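PDB 3F8M: HTH-type transcriptional repressor PhnF from Mycobacterium smegmatis, which represses the phnDCE operon for phosphate uptake when phosphate is available in the cell, acting as a DNA-binding regulator of the GntR family. Local coordinates for residues A[211-216]-A[220-225]; A[166-171]-A[176-181]; A[205-210]-A[233-238]; A[127-132]-A[156-161]. All coordinates share one frame; numbering follows the deposited sequence.

Contact 1 of 4, residues A[211-216]-A[220-225]; sequences RVSYDQ and AIEQRR
Glu222 OE2 takes a hydrogen bond of 2.6 Å from Ser213 OG, which meets the lone pair turned away from the other carboxylate oxygen, while Tyr168 OH adds a weak second bond. Glu222 CG stands between its own backbone N and carbonyl carbon (chi1 61°), and from there the extended chain brings the acid back over the neighbouring strand, where the short side chain of Ser213 can meet it. On the same sheet face Arg211 and Arg224 run side by side, and Arg224 NH2 sits 3.5 Å from Arg211 CZ, over the flat guanidinium. This stacking of two cations is probably eased by Asp183, which forms a salt bridge with Arg211, and by Gly85 O. On the other face, which carries Val212, Tyr214, Ala220 and Gln223, Ala220 CB lies 4.2 Å from Tyr214 CE1. Between the strands Arg211 and Arg224 form a hydrogen-bonded pair, Arg211 N reaching Arg224 O at 2.7 Å. Farther along, Ile221 N bonds Ser213 O at 2.7 Å, but helical backbone angles at Ile221 insert an extra residue before Ala220 pairs with Tyr214, consistent with a beta bulge. This is an antiparallel beta hairpin in the main sheet of the UTRA domain.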
loop_
_atom_site.group_PDB
_atom_site.type_symbol
_atom_site.label_atom_id
_atom_site.label_comp_id
_atom_site.label_asym_id
_atom_site.label_seq_id
_atom_site.Cartn_x
_atom_site.Cartn_y
_atom_site.Cartn_z
ATOM N N ARG A 211 -2.887 9.981 -6.401
ATOM C CA ARG A 211 -4.341 9.918 -6.505
ATOM C C ARG A 211 -4.885 10.933 -7.480
ATOM O O ARG A 211 -4.386 12.044 -7.542
ATOM C CB ARG A 211 -4.967 10.206 -5.153
ATOM C CG ARG A 211 -6.452 10.587 -5.234
ATOM C CD ARG A 211 -7.108 10.571 -3.872
ATOM N NE ARG A 211 -7.045 9.256 -3.230
ATOM C CZ ARG A 211 -7.704 8.963 -2.113
ATOM N NH1 ARG A 211 -8.464 9.884 -1.523
ATOM N NH2 ARG A 211 -7.619 7.757 -1.584
ATOM N N VAL A 212 -5.900 10.548 -8.244
ATOM C CA VAL A 212 -6.739 11.504 -8.946
ATOM C C VAL A 212 -8.134 11.250 -8.389
ATOM O O VAL A 212 -8.567 10.085 -8.280
ATOM C CB VAL A 212 -6.752 11.333 -10.478
ATOM C CG1 VAL A 212 -7.528 12.474 -11.127
ATOM C CG2 VAL A 212 -5.303 11.275 -11.033
ATOM N N SER A 213 -8.825 12.334 -8.046
ATOM C CA SER A 213 -10.188 12.260 -7.547
ATOM C C SER A 213 -11.105 12.908 -8.549
ATOM O O SER A 213 -10.725 13.880 -9.219
ATOM C CB SER A 213 -10.343 12.989 -6.202
ATOM O OG SER A 213 -9.493 12.459 -5.233
ATOM N N TYR A 214 -12.323 12.372 -8.606
ATOM C CA TYR A 214 -13.342 12.765 -9.543
ATOM C C TYR A 214 -14.670 13.014 -8.815
ATOM O O TYR A 214 -15.021 12.316 -7.849
ATOM C CB TYR A 214 -13.549 11.657 -10.592
ATOM C CG TYR A 214 -12.301 11.333 -11.396
ATOM C CD1 TYR A 214 -12.008 12.037 -12.550
ATOM C CD2 TYR A 214 -11.434 10.330 -10.976
ATOM C CE1 TYR A 214 -10.852 11.749 -13.282
ATOM C CE2 TYR A 214 -10.290 10.029 -11.684
ATOM C CZ TYR A 214 -10.014 10.730 -12.829
ATOM O OH TYR A 214 -8.897 10.415 -13.520
ATOM N N ASP A 215 -15.383 14.018 -9.298
ATOM C CA ASP A 215 -16.608 14.498 -8.662
ATOM C C ASP A 215 -17.848 13.819 -9.254
ATOM O O ASP A 215 -17.734 12.866 -10.037
ATOM C CB ASP A 215 -16.722 16.040 -8.711
ATOM C CG ASP A 215 -16.971 16.586 -10.109
ATOM O OD1 ASP A 215 -17.406 15.819 -10.998
ATOM O OD2 ASP A 215 -16.749 17.795 -10.332
ATOM N N GLN A 216 -19.014 14.337 -8.886
ATOM C CA GLN A 216 -20.307 13.747 -9.285
ATOM C C GLN A 216 -20.547 13.799 -10.808
ATOM O O GLN A 216 -21.356 13.015 -11.336
ATOM C CB GLN A 216 -21.462 14.392 -8.498
ATOM C CG GLN A 216 -21.653 15.896 -8.737
ATOM C CD GLN A 216 -20.949 16.762 -7.684
ATOM O OE1 GLN A 216 -19.793 16.522 -7.342
ATOM N NE2 GLN A 216 -21.650 17.785 -7.180
ATOM N N ALA A 220 -12.362 15.978 -12.844
ATOM C CA ALA A 220 -11.240 15.840 -11.900
ATOM C C ALA A 220 -11.271 16.954 -10.845
ATOM O O ALA A 220 -11.496 18.108 -11.150
ATOM C CB ALA A 220 -9.908 15.805 -12.617
ATOM N N ILE A 221 -11.053 16.560 -9.599
ATOM C CA ILE A 221 -11.030 17.481 -8.453
ATOM C C ILE A 221 -9.568 17.903 -8.161
ATOM O O ILE A 221 -9.298 19.072 -7.859
ATOM C CB ILE A 221 -11.676 16.761 -7.221
ATOM C CG1 ILE A 221 -13.182 16.515 -7.450
ATOM C CG2 ILE A 221 -11.442 17.490 -5.864
ATOM C CD1 ILE A 221 -13.808 15.527 -6.374
ATOM N N GLU A 222 -8.647 16.934 -8.226
ATOM C CA GLU A 222 -7.264 17.093 -7.724
ATOM C C GLU A 222 -6.411 15.974 -8.289
ATOM O O GLU A 222 -6.928 14.923 -8.722
ATOM C CB GLU A 222 -7.197 16.960 -6.180
ATOM C CG GLU A 222 -7.690 15.559 -5.734
ATOM C CD GLU A 222 -7.445 15.177 -4.295
ATOM O OE1 GLU A 222 -6.731 15.897 -3.546
ATOM O OE2 GLU A 222 -7.957 14.094 -3.942
ATOM N N GLN A 223 -5.114 16.225 -8.326
ATOM C CA GLN A 223 -4.140 15.133 -8.409
ATOM C C GLN A 223 -3.294 15.306 -7.164
ATOM O O GLN A 223 -2.716 16.392 -6.941
ATOM C CB GLN A 223 -3.281 15.267 -9.687
ATOM C CG GLN A 223 -2.430 13.993 -9.964
ATOM C CD GLN A 223 -1.229 13.833 -9.045
ATOM O OE1 GLN A 223 -0.520 14.801 -8.752
ATOM N NE2 GLN A 223 -0.969 12.581 -8.607
ATOM N N ARG A 224 -3.164 14.242 -6.357
ATOM C CA ARG A 224 -2.490 14.383 -5.074
ATOM C C ARG A 224 -1.374 13.320 -5.004
ATOM O O ARG A 224 -1.627 12.106 -5.260
ATOM C CB ARG A 224 -3.534 14.233 -3.930
ATOM C CG ARG A 224 -2.966 14.423 -2.432
ATOM C CD ARG A 224 -4.071 14.161 -1.388
ATOM N NE ARG A 224 -4.303 12.720 -1.268
ATOM C CZ ARG A 224 -5.196 12.116 -0.476
ATOM N NH1 ARG A 224 -6.037 12.791 0.307
ATOM N NH2 ARG A 224 -5.258 10.796 -0.481
ATOM N N ARG A 225 -0.176 13.777 -4.637
ATOM C CA ARG A 225 0.969 12.914 -4.338
ATOM C C ARG A 225 1.187 12.950 -2.823
ATOM O O ARG A 225 1.313 14.035 -2.228
ATOM C CB ARG A 225 2.193 13.463 -5.061
ATOM C CG ARG A 225 3.490 12.639 -4.877
ATOM C CD ARG A 225 4.655 13.470 -5.380
ATOM N NE ARG A 225 5.922 12.756 -5.387
ATOM C CZ ARG A 225 6.857 12.782 -4.435
ATOM N NH1 ARG A 225 6.701 13.455 -3.301
ATOM N NH2 ARG A 225 7.977 12.072 -4.633
#

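Contact 2 of 4, residues A[166-171]-A[176-181]; sequences SLYAEI and IAFTRT
Tyr168 and Phe178 form the aromatic part of this contact, a face-to-face stack with ring centroids 4.0 Å apart and planes 22° from parallel. The small tilt brings the far end of Phe178 closest: its CZ lies 3.4 Å from Tyr168 CD1, and its CE1 stands over the centre of the tyrosine ring. With Phe178 CG anti to the carbonyl carbon (chi1 -76°), the ring leaves the chain toward the helix and lies against one face of Tyr168. Phenylalanine suits this buried place because its flat apolar ring can lie along the tyrosine ring, whereas the tyrosine hydroxyl is carried past the stack to Arg211 NH1.

The aliphatic contacts centre on the CG2 branch of Ile171. It touches Ile176 CG2 at 3.6 Å and meets Phe178 CE2 obliquely at 3.7 Å, so a beta-branched residue on the helix fills the corner between two partners. Together these residues fasten helix 167-173 to the chain that leads into strand 180-188 of the UTRA sheet. Thr179 and Arg180, both facing Tyr214, make a classic beta bulge where that strand begins.

Hydrogen bonding across the contact is slight: Ile176 N gives a weak bond of 3.4 Å to Ile171 O. Firmer is the helix start, where Ser166 is the N-cap and its OG accepts from Ala169 N at 3.0 Å. Beyond Phe178 the strand reaches the dimer interface, and Arg180 and Thr181 pair in an antiparallel ladder with a strand of the second subunit.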
loop_
_atom_site.group_PDB
_atom_site.type_symbol
_atom_site.label_atom_id
_atom_site.label_comp_id
_atom_site.label_asym_id
_atom_site.label_seq_id
_atom_site.Cartn_x
_atom_site.Cartn_y
_atom_site.Cartn_z
ATOM N N SER A 166 -9.101 19.760 6.860
ATOM C CA SER A 166 -9.250 18.822 5.736
ATOM C C SER A 166 -9.610 19.589 4.449
ATOM O O SER A 166 -10.621 20.295 4.394
ATOM C CB SER A 166 -10.325 17.771 6.056
ATOM O OG SER A 166 -10.802 17.183 4.868
ATOM N N LEU A 167 -8.786 19.436 3.406
ATOM C CA LEU A 167 -9.124 20.011 2.101
ATOM C C LEU A 167 -10.376 19.315 1.526
ATOM O O LEU A 167 -11.210 19.956 0.835
ATOM C CB LEU A 167 -7.943 19.849 1.121
ATOM C CG LEU A 167 -8.100 20.447 -0.271
ATOM C CD1 LEU A 167 -8.386 21.982 -0.240
ATOM C CD2 LEU A 167 -6.860 20.139 -1.104
ATOM N N TYR A 168 -10.545 18.020 1.818
ATOM C CA TYR A 168 -11.713 17.332 1.262
ATOM C C TYR A 168 -13.019 17.930 1.814
ATOM O O TYR A 168 -14.014 18.090 1.086
ATOM C CB TYR A 168 -11.631 15.837 1.577
ATOM C CG TYR A 168 -10.689 15.056 0.669
ATOM C CD1 TYR A 168 -9.661 15.685 -0.035
ATOM C CD2 TYR A 168 -10.801 13.667 0.554
ATOM C CE1 TYR A 168 -8.804 14.971 -0.863
ATOM C CE2 TYR A 168 -9.921 12.941 -0.246
ATOM C CZ TYR A 168 -8.942 13.599 -0.964
ATOM O OH TYR A 168 -8.109 12.867 -1.784
ATOM N N ALA A 169 -13.004 18.307 3.083
ATOM C CA ALA A 169 -14.201 18.930 3.696
ATOM C C ALA A 169 -14.476 20.290 3.051
ATOM O O ALA A 169 -15.627 20.642 2.757
ATOM C CB ALA A 169 -14.022 19.066 5.224
ATOM N N GLU A 170 -13.407 21.030 2.782
ATOM C CA GLU A 170 -13.551 22.319 2.111
ATOM C C GLU A 170 -14.101 22.165 0.710
ATOM O O GLU A 170 -14.948 22.950 0.274
ATOM C CB GLU A 170 -12.217 23.081 2.091
ATOM C CG GLU A 170 -12.237 24.335 1.174
ATOM C CD GLU A 170 -13.037 25.485 1.777
ATOM O OE1 GLU A 170 -13.232 25.461 3.002
ATOM O OE2 GLU A 170 -13.429 26.412 1.040
ATOM N N ILE A 171 -13.598 21.177 -0.014
ATOM C CA ILE A 171 -14.098 20.922 -1.356
ATOM C C ILE A 171 -15.569 20.463 -1.319
ATOM O O ILE A 171 -16.402 20.945 -2.115
ATOM C CB ILE A 171 -13.140 19.994 -2.174
ATOM C CG1 ILE A 171 -11.853 20.741 -2.507
ATOM C CG2 ILE A 171 -13.858 19.449 -3.481
ATOM C CD1 ILE A 171 -10.677 19.912 -3.122
ATOM N N ILE A 176 -18.960 20.003 -4.168
ATOM C CA ILE A 176 -18.214 19.077 -5.036
ATOM C C ILE A 176 -18.059 17.787 -4.266
ATOM O O ILE A 176 -17.449 17.763 -3.187
ATOM C CB ILE A 176 -16.835 19.672 -5.440
ATOM C CG1 ILE A 176 -17.036 20.989 -6.200
ATOM C CG2 ILE A 176 -15.979 18.653 -6.235
ATOM C CD1 ILE A 176 -15.760 21.843 -6.362
ATOM N N ALA A 177 -18.614 16.713 -4.798
ATOM C CA ALA A 177 -18.644 15.451 -4.054
ATOM C C ALA A 177 -17.524 14.548 -4.551
ATOM O O ALA A 177 -17.279 14.491 -5.761
ATOM C CB ALA A 177 -19.969 14.747 -4.240
ATOM N N PHE A 178 -16.886 13.837 -3.624
ATOM C CA PHE A 178 -15.819 12.901 -3.980
ATOM C C PHE A 178 -16.511 11.615 -4.329
ATOM O O PHE A 178 -17.006 10.924 -3.445
ATOM C CB PHE A 178 -14.806 12.729 -2.830
ATOM C CG PHE A 178 -13.849 13.896 -2.691
ATOM C CD1 PHE A 178 -12.567 13.840 -3.244
ATOM C CD2 PHE A 178 -14.226 15.049 -1.998
ATOM C CE1 PHE A 178 -11.685 14.933 -3.131
ATOM C CE2 PHE A 178 -13.351 16.139 -1.860
ATOM C CZ PHE A 178 -12.065 16.083 -2.435
ATOM N N THR A 179 -16.564 11.333 -5.628
ATOM C CA THR A 179 -17.374 10.245 -6.174
ATOM C C THR A 179 -16.496 9.051 -6.578
ATOM O O THR A 179 -16.835 7.904 -6.301
ATOM C CB THR A 179 -18.242 10.767 -7.338
ATOM O OG1 THR A 179 -18.967 11.928 -6.889
ATOM C CG2 THR A 179 -19.235 9.695 -7.852
ATOM N N ARG A 180 -15.334 9.328 -7.161
ATOM C CA ARG A 180 -14.402 8.259 -7.556
ATOM C C ARG A 180 -12.953 8.695 -7.278
ATOM O O ARG A 180 -12.579 9.829 -7.640
ATOM C CB ARG A 180 -14.607 7.941 -9.048
ATOM C CG ARG A 180 -13.778 6.805 -9.625
ATOM C CD ARG A 180 -14.354 6.434 -10.994
ATOM N NE ARG A 180 -14.225 7.515 -11.962
ATOM C CZ ARG A 180 -13.163 7.667 -12.726
ATOM N NH1 ARG A 180 -12.179 6.801 -12.607
ATOM N NH2 ARG A 180 -13.089 8.657 -13.608
ATOM N N THR A 181 -12.180 7.819 -6.616
ATOM C CA THR A 181 -10.715 7.958 -6.510
ATOM C C THR A 181 -9.981 6.832 -7.237
ATOM O O THR A 181 -10.523 5.713 -7.380
ATOM C CB THR A 181 -10.202 8.008 -5.062
ATOM O OG1 THR A 181 -10.691 6.887 -4.321
ATOM C CG2 THR A 181 -10.633 9.310 -4.381
#

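Contact 3 of 4, residues A[205-210]-A[233-238]; sequences PMFLLN and MTFTAV
Phe235 points the edge of its ring at the face of Phe207, a T-shaped pair with centroids 5.1 Å apart and planes 82° from each other. The leading atoms are CD2, which stands over the centre of the Phe207 ring, and CE2, which comes within 3.9 Å of Phe207 CD2. Around this pair the packing is close. Leu209 meets Phe235 from the opposite direction, its CD1 3.8 Å from Phe235 CE2 and its CD2 over the rim of one face. The other face of that ring is covered by its own near neighbour Met233, whose SD lies over the rim 4.1 Å above the plane. A branched leucine and a flexible methionine can thus sandwich the aromatic ring, using apolar atoms and a polarisable sulfur. At the edge of Phe207, near its plane, Met233 O approaches CE2 at 3.4 Å, where the ring's weakly positive hydrogens lie.

Elsewhere the contact is loose. Phe207 CD2 and Met233 CG are 4.4 Å apart, and no hydrogen bond joins the two backbones, whose strand axes come no nearer than 9.1 Å. They diverge at 45°, and Val238 at the far end is exposed.

Strand 206-214 is hydrogen-bonded within the main sheet, between strands 180-188 and 220-229. Strand 233-240 instead runs parallel to strand 80-83, and its residues from Phe235 to Val238 also form an antiparallel ladder with a strand of the second subunit. The aromatic pair therefore packs the main sheet against a strand of the dimer interface.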
loop_
_atom_site.group_PDB
_atom_site.type_symbol
_atom_site.label_atom_id
_atom_site.label_comp_id
_atom_site.label_asym_id
_atom_site.label_seq_id
_atom_site.Cartn_x
_atom_site.Cartn_y
_atom_site.Cartn_z
ATOM N N PRO A 205 12.531 3.964 4.289
ATOM C CA PRO A 205 11.481 3.459 3.405
ATOM C C PRO A 205 10.195 4.319 3.482
ATOM O O PRO A 205 9.741 4.646 4.602
ATOM C CB PRO A 205 11.229 2.042 3.915
ATOM C CG PRO A 205 12.510 1.696 4.622
ATOM C CD PRO A 205 12.984 2.939 5.249
ATOM N N MET A 206 9.689 4.701 2.301
ATOM C CA MET A 206 8.452 5.510 2.138
ATOM C C MET A 206 7.384 4.799 1.318
ATOM O O MET A 206 7.687 3.970 0.467
ATOM C CB MET A 206 8.748 6.840 1.403
ATOM C CG MET A 206 10.073 7.520 1.702
ATOM S SD MET A 206 10.162 8.119 3.384
ATOM C CE MET A 206 8.832 9.183 3.505
ATOM N N PHE A 207 6.119 5.146 1.560
ATOM C CA PHE A 207 5.015 4.861 0.689
ATOM C C PHE A 207 4.895 6.113 -0.219
ATOM O O PHE A 207 5.064 7.226 0.268
ATOM C CB PHE A 207 3.725 4.839 1.458
ATOM C CG PHE A 207 3.383 3.518 2.114
ATOM C CD1 PHE A 207 2.972 2.422 1.345
ATOM C CD2 PHE A 207 3.353 3.433 3.502
ATOM C CE1 PHE A 207 2.599 1.215 1.959
ATOM C CE2 PHE A 207 2.978 2.215 4.131
ATOM C CZ PHE A 207 2.609 1.135 3.345
ATOM N N LEU A 208 4.598 5.887 -1.493
ATOM C CA LEU A 208 4.344 6.972 -2.463
ATOM C C LEU A 208 3.013 6.673 -3.115
ATOM O O LEU A 208 2.872 5.693 -3.871
ATOM C CB LEU A 208 5.512 7.067 -3.486
ATOM C CG LEU A 208 5.163 8.071 -4.610
ATOM C CD1 LEU A 208 5.009 9.449 -4.016
ATOM C CD2 LEU A 208 6.147 8.050 -5.790
ATOM N N LEU A 209 1.993 7.438 -2.739
ATOM C CA LEU A 209 0.672 7.305 -3.323
ATOM C C LEU A 209 0.418 8.425 -4.295
ATOM O O LEU A 209 0.742 9.561 -4.008
ATOM C CB LEU A 209 -0.423 7.380 -2.263
ATOM C CG LEU A 209 -0.624 6.015 -1.633
ATOM C CD1 LEU A 209 0.507 5.806 -0.668
ATOM C CD2 LEU A 209 -1.955 5.931 -0.964
ATOM N N ASN A 210 -0.196 8.086 -5.413
ATOM C CA ASN A 210 -0.654 9.083 -6.378
ATOM C C ASN A 210 -2.115 8.905 -6.593
ATOM O O ASN A 210 -2.557 7.795 -6.899
ATOM C CB ASN A 210 0.110 8.922 -7.700
ATOM C CG ASN A 210 1.432 9.585 -7.637
ATOM O OD1 ASN A 210 1.502 10.819 -7.503
ATOM N ND2 ASN A 210 2.499 8.786 -7.608
ATOM N N MET A 233 3.139 4.788 9.082
ATOM C CA MET A 233 1.875 4.683 8.410
ATOM C C MET A 233 1.569 3.270 7.967
ATOM O O MET A 233 2.463 2.573 7.461
ATOM C CB MET A 233 1.878 5.656 7.215
ATOM C CG MET A 233 0.686 5.531 6.277
ATOM S SD MET A 233 -0.841 6.137 7.047
ATOM C CE MET A 233 -0.213 7.601 7.893
ATOM N N THR A 234 0.322 2.861 8.153
ATOM C CA THR A 234 -0.216 1.624 7.590
ATOM C C THR A 234 -1.453 1.960 6.812
ATOM O O THR A 234 -2.268 2.735 7.288
ATOM C CB THR A 234 -0.610 0.626 8.700
ATOM O OG1 THR A 234 0.556 0.291 9.440
ATOM C CG2 THR A 234 -1.190 -0.607 8.124
ATOM N N PHE A 235 -1.622 1.375 5.629
ATOM C CA PHE A 235 -2.879 1.492 4.913
ATOM C C PHE A 235 -3.703 0.235 5.017
ATOM O O PHE A 235 -3.157 -0.857 4.994
ATOM C CB PHE A 235 -2.624 1.837 3.455
ATOM C CG PHE A 235 -2.103 3.220 3.266
ATOM C CD1 PHE A 235 -2.960 4.313 3.394
ATOM C CD2 PHE A 235 -0.775 3.435 3.014
ATOM C CE1 PHE A 235 -2.487 5.586 3.247
ATOM C CE2 PHE A 235 -0.291 4.716 2.880
ATOM C CZ PHE A 235 -1.151 5.790 2.988
ATOM N N THR A 236 -5.010 0.404 5.151
ATOM C CA THR A 236 -5.956 -0.695 5.218
ATOM C C THR A 236 -6.986 -0.514 4.112
ATOM O O THR A 236 -7.336 0.613 3.739
ATOM C CB THR A 236 -6.712 -0.766 6.557
ATOM O OG1 THR A 236 -7.661 0.301 6.618
ATOM C CG2 THR A 236 -5.756 -0.675 7.764
ATOM N N ALA A 237 -7.463 -1.627 3.578
ATOM C CA ALA A 237 -8.382 -1.579 2.461
ATOM C C ALA A 237 -9.319 -2.744 2.605
ATOM O O ALA A 237 -8.890 -3.908 2.683
ATOM C CB ALA A 237 -7.626 -1.606 1.136
ATOM N N VAL A 238 -10.600 -2.426 2.705
ATOM C CA VAL A 238 -11.626 -3.442 2.780
ATOM C C VAL A 238 -12.334 -3.449 1.442
ATOM O O VAL A 238 -12.812 -2.394 1.011
ATOM C CB VAL A 238 -12.613 -3.157 3.921
ATOM C CG1 VAL A 238 -13.623 -4.278 4.057
ATOM C CG2 VAL A 238 -11.870 -2.981 5.211
#

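Contact 4 of 4, residues A[127-132]-A[156-161]; sequences PVLQLE and GLRETF
Leu129 lays one methyl on a charged group: its CD1 rests 3.3 Å above the plane of the Arg158 guanidinium, over its centre. The closest atom pair is Leu129 CD1 with Arg158 NH2, 3.4 Å apart. This is van der Waals packing on a flat face, since a guanidinium makes its hydrogen bonds around its rim and can accept a methyl over the plane. Arg158 belongs to the exposed side of its helix, yet a bend at chi3 (-92°) returns its end to the strand, where NH2 forms a salt bridge with Asp109. Arginine suits this border position because it offers the leucine a flat surface while keeping its charge paired.

Purely apolar contacts lie farther in. Leu129 CD2 meets Leu157 CD2 at 4.1 Å, and Leu131 CD2 touches Phe161 CE2 obliquely at 3.8 Å. In Leu129 and Leu131 alike, CG is anti to the backbone N, and both project from the same side of the strand toward the helix. A leucine can turn one methyl to such a partner, and Phe161 has the length to reach Leu131 from just beyond the helix end.

Backbone bonds shape the short helix rather than cross the contact. Gly156 is its N-cap and adopts a positive phi of 78°; its O accepts from Thr160 N at 2.8 Å.

Strand 127-137 lies between strands 100-111 and 140-150 of the sheet. Helix 157-160 packs over them, with Leu157 on Leu149 and Arg158 on Trp107, while Leu157 and Phe161 also touch Leu167 of the following helix 167-173.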
loop_
_atom_site.group_PDB
_atom_site.type_symbol
_atom_site.label_atom_id
_atom_site.label_comp_id
_atom_site.label_asym_id
_atom_site.label_seq_id
_atom_site.Cartn_x
_atom_site.Cartn_y
_atom_site.Cartn_z
ATOM N N PRO A 127 -4.385 27.426 -15.197
ATOM C CA PRO A 127 -3.765 27.723 -13.892
ATOM C C PRO A 127 -3.961 26.554 -12.914
ATOM O O PRO A 127 -4.991 25.928 -12.887
ATOM C CB PRO A 127 -4.513 28.976 -13.438
ATOM C CG PRO A 127 -5.839 28.842 -14.051
ATOM C CD PRO A 127 -5.567 28.284 -15.433
ATOM N N VAL A 128 -2.912 26.242 -12.177
ATOM C CA VAL A 128 -2.950 25.119 -11.231
ATOM C C VAL A 128 -2.517 25.727 -9.905
ATOM O O VAL A 128 -1.507 26.469 -9.862
ATOM C CB VAL A 128 -1.987 24.025 -11.671
ATOM C CG1 VAL A 128 -1.727 22.993 -10.458
ATOM C CG2 VAL A 128 -2.577 23.324 -12.861
ATOM N N LEU A 129 -3.290 25.460 -8.845
ATOM C CA LEU A 129 -2.931 25.893 -7.520
ATOM C C LEU A 129 -2.395 24.674 -6.812
ATOM O O LEU A 129 -3.098 23.685 -6.758
ATOM C CB LEU A 129 -4.142 26.468 -6.777
ATOM C CG LEU A 129 -3.929 26.939 -5.335
ATOM C CD1 LEU A 129 -2.820 27.979 -5.261
ATOM C CD2 LEU A 129 -5.286 27.492 -4.717
ATOM N N GLN A 130 -1.171 24.745 -6.283
ATOM C CA GLN A 130 -0.599 23.576 -5.560
ATOM C C GLN A 130 -0.491 23.875 -4.083
ATOM O O GLN A 130 0.033 24.924 -3.700
ATOM C CB GLN A 130 0.788 23.256 -6.091
ATOM C CG GLN A 130 1.504 22.107 -5.323
ATOM C CD GLN A 130 2.860 21.799 -5.904
ATOM O OE1 GLN A 130 2.955 21.035 -6.852
ATOM N NE2 GLN A 130 3.910 22.356 -5.318
ATOM N N LEU A 131 -0.999 22.944 -3.265
ATOM C CA LEU A 131 -0.916 23.042 -1.848
ATOM C C LEU A 131 0.056 21.942 -1.396
ATOM O O LEU A 131 -0.133 20.751 -1.720
ATOM C CB LEU A 131 -2.273 22.760 -1.209
ATOM C CG LEU A 131 -2.262 22.651 0.333
ATOM C CD1 LEU A 131 -1.723 23.937 1.039
ATOM C CD2 LEU A 131 -3.661 22.283 0.822
ATOM N N GLU A 132 1.075 22.340 -0.640
ATOM C CA GLU A 132 1.995 21.350 -0.025
ATOM C C GLU A 132 1.943 21.487 1.462
ATOM O O GLU A 132 1.976 22.595 2.001
ATOM C CB GLU A 132 3.427 21.573 -0.428
ATOM C CG GLU A 132 3.818 21.006 -1.720
ATOM C CD GLU A 132 5.282 20.487 -1.722
ATOM O OE1 GLU A 132 6.208 21.240 -1.320
ATOM O OE2 GLU A 132 5.478 19.357 -2.203
ATOM N N GLY A 156 -10.950 31.792 -4.461
ATOM C CA GLY A 156 -10.921 32.214 -3.079
ATOM C C GLY A 156 -10.331 31.147 -2.155
ATOM O O GLY A 156 -10.230 31.368 -0.952
ATOM N N LEU A 157 -9.929 29.997 -2.702
ATOM C CA LEU A 157 -9.502 28.891 -1.824
ATOM C C LEU A 157 -8.521 29.317 -0.761
ATOM O O LEU A 157 -8.687 28.969 0.398
ATOM C CB LEU A 157 -8.923 27.701 -2.600
ATOM C CG LEU A 157 -8.671 26.510 -1.660
ATOM C CD1 LEU A 157 -10.005 25.991 -1.122
ATOM C CD2 LEU A 157 -7.920 25.425 -2.421
ATOM N N ARG A 158 -7.483 30.047 -1.128
ATOM C CA ARG A 158 -6.571 30.563 -0.085
ATOM C C ARG A 158 -7.226 31.424 0.995
ATOM O O ARG A 158 -6.751 31.450 2.140
ATOM C CB ARG A 158 -5.393 31.275 -0.700
ATOM C CG ARG A 158 -4.419 30.272 -1.234
ATOM C CD ARG A 158 -3.292 30.919 -1.929
ATOM N NE ARG A 158 -3.612 31.026 -3.345
ATOM C CZ ARG A 158 -2.733 31.305 -4.301
ATOM N NH1 ARG A 158 -1.446 31.513 -4.009
ATOM N NH2 ARG A 158 -3.158 31.381 -5.556
ATOM N N GLU A 159 -8.323 32.096 0.638
ATOM C CA GLU A 159 -9.109 32.931 1.560
ATOM C C GLU A 159 -10.041 32.110 2.438
ATOM O O GLU A 159 -10.109 32.308 3.640
ATOM C CB GLU A 159 -10.000 33.917 0.783
ATOM C CG GLU A 159 -9.297 35.038 0.051
ATOM C CD GLU A 159 -10.279 36.027 -0.566
ATOM O OE1 GLU A 159 -10.369 36.055 -1.822
ATOM O OE2 GLU A 159 -10.974 36.747 0.198
ATOM N N THR A 160 -10.805 31.201 1.830
ATOM C CA THR A 160 -11.790 30.450 2.565
ATOM C C THR A 160 -11.197 29.254 3.333
ATOM O O THR A 160 -11.835 28.755 4.279
ATOM C CB THR A 160 -12.898 29.922 1.667
ATOM O OG1 THR A 160 -12.430 28.778 0.921
ATOM C CG2 THR A 160 -13.437 31.028 0.726
ATOM N N PHE A 161 -9.998 28.807 2.927
ATOM C CA PHE A 161 -9.432 27.540 3.457
ATOM C C PHE A 161 -8.564 27.638 4.718
ATOM O O PHE A 161 -7.527 28.287 4.714
ATOM C CB PHE A 161 -8.632 26.792 2.379
ATOM C CG PHE A 161 -8.234 25.410 2.790
ATOM C CD1 PHE A 161 -9.158 24.583 3.451
ATOM C CD2 PHE A 161 -6.933 24.929 2.522
ATOM C CE1 PHE A 161 -8.799 23.289 3.842
ATOM C CE2 PHE A 161 -6.570 23.618 2.911
ATOM C CZ PHE A 161 -7.515 22.815 3.583
#

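How the contacts relate
All four contacts reach the six-stranded sheet of the UTRA domain. Contact 1 bonds two of its strands directly and is rich in polar groups. Contacts 2 and 4 pack successive short helices against neighbouring parts of the fold, and they meet where Glu170 OE2 lies 2.6 Å from Thr160 OG1. Contact 2 is fully buried and aromatic; contact 4 is mostly buried but has an exposed arginine at its border. Tyr168 ties contact 2 to contact 1. Contact 3, nearest the centre of the chain, shares strand 206-214 with contact 1 but relies on apolar packing. Contacts 2 and 3 both adjoin the second subunit.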